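Local coordinates for protein PHOX (Pseudomonas fluorescens, PDB 4A9V) that hydrolyses phosphate monoesters as an alkaline phosphatase, using an iron-calcium cofactor held in a beta-propeller, at residues I87-Y91 against Q177-N181; T188-E193 against H246-I252; R264-G268 against L319-L324. One frame throughout, in Å; residues are numbered along the deposited sequence.

Interaction 1 (I87-Y91 against Q177-N181); sequences INNEY and QNCAN. With FEO (mu-oxo-diiron), chain S.
Glu90 and Cys179 bind the same iron of the mu-oxo-diiron group, FE1, and so join the two segments through metal. Glu90 OE2 lies 2.0 Å from FE1, and Cys179 SG lies 2.5 Å from it. With CG anti to the backbone N (chi1 -169°) and the chain extended beyond, the Glu90 carboxylate reaches past the Asn178 carbonyl to the iron. Two waters and Glu194 also ligate FE1. A further water bridges the segments, in hydrogen-bonding reach of Glu90 OE2 and Gln177 O and accepting from Gln177 NE2 at 2.8 Å.

Direct hydrogen bonding rests on Asn88. Its ND2 donates to Cys179 O, 2.9 Å away and nearly straight at 171°, and at a more bent angle to Ala180 O, also 2.9 Å away. Both acceptors lie near the Asn88 amide plane, yet the donor stands above each carbonyl plane. Asn88 OD1 is hydrogen-bonded to Tyr189 OH and Thr191 OG1, so both ends of the amide are engaged. A CA-H...O contact adds to this, Gln177 CA lying 3.0 Å from Glu90 O.

Strand 82-89 belongs to an antiparallel sheet between strands 68-76 and 118-127, whereas strand 178-183 edges another sheet beside strand 189-193; the contact joins the two sheets at the cofactor.

Interaction 2 (T188-E193 against H246-I252); sequences TYLTCE and HGWVVEI
Thr191 and Val250 face each other in the middle of an antiparallel strand pair, where the packing is tight. Reciprocal backbone bonds tie them, and a second such pair joins Tyr189 and Ile252. Thr191 CG2, set between its backbone N and carbonyl carbon, lies beside Val250 CB at 3.6 Å. On this face Ile252 CD1 reaches Thr191 CG2 at 3.9 Å and comes to the edge of the Tyr189 ring. The other face carries Leu190, whose CB meets Val249 CG1 at 3.9 Å while its CD2 lies over the aliphatic part of Glu251. Packing is looser at Cys192, whose SG stays 4.3 Å from Val249 CG2.

Past Cys192 one more backbone bond, Glu193 N to Trp248 O at 3.2 Å, is joined by bonds to the Glu193 carboxylate. Glu193 OE1 accepts from Trp248 N, 3.0 Å away and almost straight at 171°, though from above the carboxylate plane; a weak bond comes from Gly247 N. OE2 turns to Lys263 and Thr175, so the buried carboxylate has partners at both oxygens. Shortening Glu193 to an alanine removes the carboxylate and would probably leave Trp248 N without its acceptor and Lys263 without its charged mate, with the backbone at Gly247 less firmly held.

The Thr188 end is the more exposed side. There Thr188 OG1 donates to the anti side of Glu251 OE2 at 2.7 Å, an oxygen that also accepts from Trp186.

Strand 189-193 lies between strands 178-183 and 249-252 in a mixed sheet, and strand 262-264 flanks the latter; Val119 of strand 118-127 packs against Thr191 and Ile252.

Interaction 3 (R264-G268 against L319-L324); sequences RTALG and LDHGTL. With EDO (1,2-ethanediol), chain H; EDO (1,2-ethanediol), chain M.
A buried turn after strand 262-264 meets the 3-10 segment that leads into strand 322-329, away from the metal sites, and a salt bridge closes one side of the junction. Arg264 NH1 donates to Asp320 OD1 at 2.9 Å. The oxygen lies near the guanidinium plane, but the nitrogen approaches from above the carboxylate plane, the two flat groups being turned 58° apart. A bend at chi2 (-65°) takes the arginine chain across Leu319, with CD 4.0 Å from Leu319 CB. Ser152 binds the other carboxylate oxygen, and Glu251 pairs with Arg264 NE.

One water sits inside the junction, accepting from Ala266 N and donating to Leu319 O and Asp320 OD1. Next to it, Ala266 CB rests 3.4 Å from Leu319 O, and Leu267 CD1 comes to the same carbonyl at 3.5 Å. At the far end Leu324 CD2 lies against Gly268 CA at 3.9 Å, where a side chain on the glycine would collide with it. Leu267 O is buried with no polar partner in the model.

Phe301 of strand 296-303 packs on Ala266, Leu267 and Leu319, while strand 148-152 lies alongside Arg264 and Thr265; the contact thus joins the sheet holding strand 262-264 to that of strand 322-329.

All three contacts are largely buried, but they sit at different depths: interaction 1 lies closest to the centre of the chain, interaction 2 slightly farther out, and interaction 3 about 19 Å from it. The first two share a sheet, in which strands 178-183 and 189-193 are neighbours, and they touch where Asn88 OD1 meets Tyr189 OH and Thr191 OG1. Interaction 3 joins interaction 2 through the Glu251-Arg264 salt bridge and the pairing of strands 249-252 and 262-264. Chemistry follows place: metal ligation at the cofactor, regular strand pairing within the sheet, and a salt bridge with water and leucine packing between sheets.

Interaction 1 (I87-Y91 against Q177-N181)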
# COMPACT_ATOMS: atom_id res chain seq x y z
N ILE A 87 -2.04 1.80 -11.27
CA ILE A 87 -2.18 0.60 -10.47
C ILE A 87 -0.79 0.04 -10.16
O ILE A 87 0.01 -0.22 -11.06
CB ILE A 87 -3.00 -0.46 -11.22
CG1 ILE A 87 -4.40 0.06 -11.56
CG2 ILE A 87 -3.07 -1.74 -10.41
CD1 ILE A 87 -5.01 -0.57 -12.80
N ASN A 88 -0.51 -0.13 -8.88
CA ASN A 88 0.76 -0.68 -8.45
C ASN A 88 0.86 -2.16 -8.78
O ASN A 88 -0.13 -2.89 -8.68
CB ASN A 88 0.92 -0.53 -6.95
CG ASN A 88 1.15 0.89 -6.51
OD1 ASN A 88 1.31 1.81 -7.32
ND2 ASN A 88 1.21 1.08 -5.21
N ASN A 89 2.09 -2.60 -9.00
CA ASN A 89 2.43 -4.01 -9.18
C ASN A 89 3.53 -4.35 -8.19
O ASN A 89 4.66 -3.87 -8.32
CB ASN A 89 2.91 -4.23 -10.62
CG ASN A 89 1.83 -3.92 -11.63
OD1 ASN A 89 1.97 -3.01 -12.46
ND2 ASN A 89 0.74 -4.68 -11.58
N GLU A 90 3.17 -5.06 -7.12
CA GLU A 90 4.04 -5.10 -5.95
C GLU A 90 5.20 -6.09 -6.07
O GLU A 90 6.32 -5.79 -5.67
CB GLU A 90 3.23 -5.39 -4.69
CG GLU A 90 4.05 -5.17 -3.42
CD GLU A 90 3.31 -5.53 -2.15
OE1 GLU A 90 2.65 -6.58 -2.13
OE2 GLU A 90 3.45 -4.77 -1.15
N TYR A 91 4.92 -7.30 -6.53
CA TYR A 91 5.94 -8.34 -6.59
C TYR A 91 5.45 -9.41 -7.54
O TYR A 91 4.48 -9.19 -8.28
CB TYR A 91 6.30 -8.88 -5.19
CG TYR A 91 5.23 -9.70 -4.50
CD1 TYR A 91 4.12 -9.09 -3.91
CD2 TYR A 91 5.38 -11.06 -4.32
CE1 TYR A 91 3.19 -9.82 -3.19
CE2 TYR A 91 4.45 -11.81 -3.62
CZ TYR A 91 3.37 -11.18 -3.04
OH TYR A 91 2.42 -11.89 -2.35
N GLN A 177 8.54 -3.26 -5.67
CA GLN A 177 7.90 -3.54 -4.38
C GLN A 177 6.92 -2.41 -4.04
O GLN A 177 6.69 -2.07 -2.88
CB GLN A 177 8.92 -3.82 -3.28
CG GLN A 177 9.69 -5.12 -3.49
CD GLN A 177 8.93 -6.40 -3.13
OE1 GLN A 177 9.42 -7.50 -3.39
NE2 GLN A 177 7.85 -6.28 -2.38
N ASN A 178 6.18 -2.01 -5.06
CA ASN A 178 5.17 -0.96 -4.97
C ASN A 178 3.90 -1.46 -4.33
O ASN A 178 3.19 -2.30 -4.89
CB ASN A 178 4.85 -0.43 -6.36
CG ASN A 178 6.06 0.09 -7.06
OD1 ASN A 178 6.91 -0.69 -7.49
ND2 ASN A 178 6.25 1.40 -7.00
N CYS A 179 3.64 -0.97 -3.12
CA CYS A 179 2.60 -1.48 -2.26
C CYS A 179 1.32 -0.69 -2.51
O CYS A 179 0.54 -1.04 -3.40
CB CYS A 179 3.08 -1.39 -0.81
SG CYS A 179 1.90 -2.02 0.39
N ALA A 180 1.13 0.43 -1.83
CA ALA A 180 -0.08 1.21 -2.07
C ALA A 180 0.26 2.67 -2.43
O ALA A 180 1.32 2.94 -3.02
CB ALA A 180 -1.06 1.07 -0.91
N ASN A 181 -0.74 3.54 -2.30
CA ASN A 181 -0.88 4.66 -3.21
C ASN A 181 -1.29 5.94 -2.50
O ASN A 181 -1.81 5.93 -1.38
CB ASN A 181 -1.93 4.32 -4.28
CG ASN A 181 -3.31 4.09 -3.68
OD1 ASN A 181 -3.48 3.26 -2.78
ND2 ASN A 181 -4.28 4.86 -4.13
FE1 FEO S . 2.52 -4.38 0.63
FE2 FEO S . 2.16 -3.79 4.03
O FEO S . 1.61 -4.56 2.35
O HOH W 1 6.35 -4.35 -1.02
O HOH W 2 0.64 -5.12 -0.14
O HOH W 3 3.04 -6.53 1.18

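Interaction 2 (T188-E193 against H246-I252)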
# COMPACT_ATOMS: atom_id res chain seq x y z
N THR A 188 -1.63 14.13 -9.76
CA THR A 188 -0.57 13.14 -9.81
C THR A 188 -0.82 11.97 -8.87
O THR A 188 -1.70 11.99 -8.01
CB THR A 188 0.81 13.76 -9.52
OG1 THR A 188 0.85 14.22 -8.17
CG2 THR A 188 1.12 14.91 -10.49
N TYR A 189 -0.05 10.91 -9.12
CA TYR A 189 -0.18 9.65 -8.41
C TYR A 189 1.07 9.44 -7.56
O TYR A 189 2.19 9.67 -8.03
CB TYR A 189 -0.28 8.52 -9.44
CG TYR A 189 -0.45 7.14 -8.85
CD1 TYR A 189 -1.61 6.81 -8.18
CD2 TYR A 189 0.51 6.15 -9.03
CE1 TYR A 189 -1.80 5.54 -7.67
CE2 TYR A 189 0.33 4.87 -8.52
CZ TYR A 189 -0.84 4.57 -7.86
OH TYR A 189 -1.09 3.31 -7.35
N LEU A 190 0.89 8.99 -6.32
CA LEU A 190 2.00 8.59 -5.48
C LEU A 190 2.01 7.07 -5.34
O LEU A 190 0.97 6.46 -5.05
CB LEU A 190 1.89 9.23 -4.09
CG LEU A 190 1.77 10.76 -4.06
CD1 LEU A 190 1.70 11.26 -2.62
CD2 LEU A 190 2.89 11.44 -4.82
N THR A 191 3.17 6.48 -5.60
CA THR A 191 3.36 5.07 -5.39
C THR A 191 4.43 4.86 -4.32
O THR A 191 5.39 5.62 -4.21
CB THR A 191 3.71 4.33 -6.70
OG1 THR A 191 3.70 2.92 -6.45
CG2 THR A 191 5.07 4.72 -7.25
N CYS A 192 4.24 3.83 -3.50
CA CYS A 192 4.99 3.67 -2.26
C CYS A 192 5.83 2.40 -2.31
O CYS A 192 5.30 1.31 -2.49
CB CYS A 192 4.00 3.57 -1.11
SG CYS A 192 3.19 5.14 -0.76
N GLU A 193 7.14 2.54 -2.14
CA GLU A 193 8.06 1.41 -2.10
C GLU A 193 8.11 0.85 -0.69
O GLU A 193 8.50 1.55 0.24
CB GLU A 193 9.45 1.87 -2.55
CG GLU A 193 9.46 2.34 -3.99
CD GLU A 193 10.71 3.09 -4.42
OE1 GLU A 193 11.58 3.43 -3.59
OE2 GLU A 193 10.82 3.35 -5.64
N HIS A 246 16.03 3.39 -2.80
CA HIS A 246 14.71 2.78 -2.77
C HIS A 246 14.17 2.85 -1.36
O HIS A 246 14.92 3.12 -0.41
CB HIS A 246 14.79 1.33 -3.26
CG HIS A 246 15.39 1.20 -4.62
ND1 HIS A 246 14.68 1.43 -5.75
CD2 HIS A 246 16.71 1.05 -5.01
CE1 HIS A 246 15.51 1.39 -6.81
NE2 HIS A 246 16.76 1.17 -6.36
N GLY A 247 12.86 2.68 -1.23
CA GLY A 247 12.16 2.95 0.03
C GLY A 247 11.57 4.36 0.10
O GLY A 247 11.42 4.91 1.19
N TRP A 248 11.17 4.89 -1.05
CA TRP A 248 10.65 6.26 -1.15
C TRP A 248 9.25 6.27 -1.71
O TRP A 248 8.78 5.27 -2.27
CB TRP A 248 11.56 7.08 -2.06
CG TRP A 248 13.01 7.08 -1.63
CD1 TRP A 248 14.05 6.33 -2.15
CD2 TRP A 248 13.62 7.89 -0.57
NE1 TRP A 248 15.23 6.60 -1.50
CE2 TRP A 248 15.03 7.56 -0.56
CE3 TRP A 248 13.14 8.84 0.32
CZ2 TRP A 248 15.93 8.20 0.28
CZ3 TRP A 248 14.05 9.45 1.19
CH2 TRP A 248 15.41 9.15 1.16
N VAL A 249 8.58 7.39 -1.53
CA VAL A 249 7.36 7.72 -2.25
C VAL A 249 7.75 8.33 -3.59
O VAL A 249 8.60 9.22 -3.66
CB VAL A 249 6.51 8.71 -1.44
CG1 VAL A 249 5.24 9.05 -2.20
CG2 VAL A 249 6.17 8.11 -0.08
N VAL A 250 7.14 7.82 -4.65
CA VAL A 250 7.47 8.21 -6.01
C VAL A 250 6.24 8.85 -6.66
O VAL A 250 5.14 8.31 -6.60
CB VAL A 250 7.90 6.97 -6.82
CG1 VAL A 250 8.29 7.37 -8.24
CG2 VAL A 250 9.05 6.26 -6.13
N GLU A 251 6.42 10.03 -7.24
CA GLU A 251 5.34 10.79 -7.85
C GLU A 251 5.36 10.62 -9.37
O GLU A 251 6.40 10.77 -10.03
CB GLU A 251 5.47 12.27 -7.47
CG GLU A 251 4.29 13.11 -7.93
CD GLU A 251 4.29 14.53 -7.40
OE1 GLU A 251 5.30 14.96 -6.81
OE2 GLU A 251 3.30 15.25 -7.65
N ILE A 252 4.19 10.25 -9.90
CA ILE A 252 3.98 9.95 -11.31
C ILE A 252 2.86 10.83 -11.86
O ILE A 252 1.82 10.98 -11.23
CB ILE A 252 3.57 8.46 -11.48
CG1 ILE A 252 4.73 7.54 -11.08
CG2 ILE A 252 3.09 8.16 -12.89
CD1 ILE A 252 4.32 6.11 -10.77

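Interaction 3 (R264-G268 against L319-L324)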
# COMPACT_ATOMS: atom_id res chain seq x y z
N ARG A 264 10.50 11.28 -4.06
CA ARG A 264 10.33 12.49 -3.26
C ARG A 264 10.96 12.28 -1.88
O ARG A 264 10.31 11.83 -0.94
CB ARG A 264 8.84 12.84 -3.15
CG ARG A 264 8.20 13.20 -4.48
CD ARG A 264 8.78 14.47 -5.06
NE ARG A 264 8.09 14.88 -6.28
CZ ARG A 264 8.48 15.88 -7.07
NH1 ARG A 264 9.52 16.63 -6.73
NH2 ARG A 264 7.83 16.13 -8.19
N THR A 265 12.24 12.60 -1.76
CA THR A 265 12.98 12.26 -0.55
C THR A 265 12.55 13.04 0.69
O THR A 265 12.81 12.59 1.81
CB THR A 265 14.51 12.33 -0.74
OG1 THR A 265 14.92 13.68 -1.00
CG2 THR A 265 14.98 11.41 -1.86
N ALA A 266 11.87 14.17 0.53
CA ALA A 266 11.38 14.91 1.69
C ALA A 266 10.37 14.10 2.51
O ALA A 266 10.13 14.42 3.67
CB ALA A 266 10.77 16.24 1.28
N LEU A 267 9.76 13.09 1.90
CA LEU A 267 8.76 12.27 2.59
C LEU A 267 9.38 11.09 3.33
O LEU A 267 8.67 10.36 4.03
CB LEU A 267 7.68 11.80 1.60
CG LEU A 267 6.55 12.80 1.30
CD1 LEU A 267 7.07 14.10 0.70
CD2 LEU A 267 5.52 12.15 0.38
N GLY A 268 10.70 10.97 3.29
CA GLY A 268 11.41 10.00 4.12
C GLY A 268 11.53 8.62 3.50
O GLY A 268 10.75 8.26 2.61
N LEU A 319 6.19 18.65 -3.06
CA LEU A 319 6.60 17.58 -2.16
C LEU A 319 8.10 17.52 -1.92
O LEU A 319 8.58 16.61 -1.25
CB LEU A 319 6.10 16.23 -2.67
CG LEU A 319 4.58 16.08 -2.78
CD1 LEU A 319 4.22 14.68 -3.25
CD2 LEU A 319 3.88 16.42 -1.47
N ASP A 320 8.83 18.55 -2.38
CA ASP A 320 10.27 18.65 -2.11
C ASP A 320 10.61 19.50 -0.89
O ASP A 320 11.77 19.54 -0.49
CB ASP A 320 11.02 19.20 -3.33
CG ASP A 320 11.17 18.18 -4.44
OD1 ASP A 320 10.99 16.96 -4.21
OD2 ASP A 320 11.56 18.61 -5.54
N HIS A 321 9.63 20.21 -0.34
CA HIS A 321 9.89 21.17 0.72
C HIS A 321 8.80 21.05 1.74
O HIS A 321 7.63 21.02 1.40
CB HIS A 321 9.91 22.60 0.17
CG HIS A 321 10.85 22.79 -0.99
ND1 HIS A 321 12.18 22.86 -0.84
CD2 HIS A 321 10.60 22.79 -2.36
CE1 HIS A 321 12.76 22.96 -2.05
NE2 HIS A 321 11.80 22.90 -2.98
N GLY A 322 9.20 20.99 3.01
CA GLY A 322 8.25 20.86 4.10
C GLY A 322 8.88 20.16 5.28
O GLY A 322 10.08 20.31 5.52
N THR A 323 8.03 19.57 6.11
CA THR A 323 8.46 18.99 7.37
C THR A 323 7.87 17.59 7.51
O THR A 323 6.67 17.40 7.33
CB THR A 323 8.01 19.84 8.57
OG1 THR A 323 8.35 21.21 8.34
CG2 THR A 323 8.67 19.36 9.84
N LEU A 324 8.74 16.64 7.86
CA LEU A 324 8.34 15.27 8.18
C LEU A 324 8.26 15.09 9.69
O LEU A 324 9.16 15.50 10.41
CB LEU A 324 9.35 14.28 7.58
CG LEU A 324 9.02 12.80 7.73
CD1 LEU A 324 7.77 12.42 6.94
CD2 LEU A 324 10.21 11.96 7.29
C1 EDO H . 12.35 19.56 3.37
O1 EDO H . 12.12 20.99 3.35
C2 EDO H . 13.19 19.20 4.59
O2 EDO H . 13.42 17.78 4.67
C1 EDO M . 5.36 13.76 -11.45
O1 EDO M . 4.50 14.82 -11.90
C2 EDO M . 6.28 14.29 -10.36
O2 EDO M . 6.15 15.72 -10.29
O HOH W 4 10.89 15.31 -2.00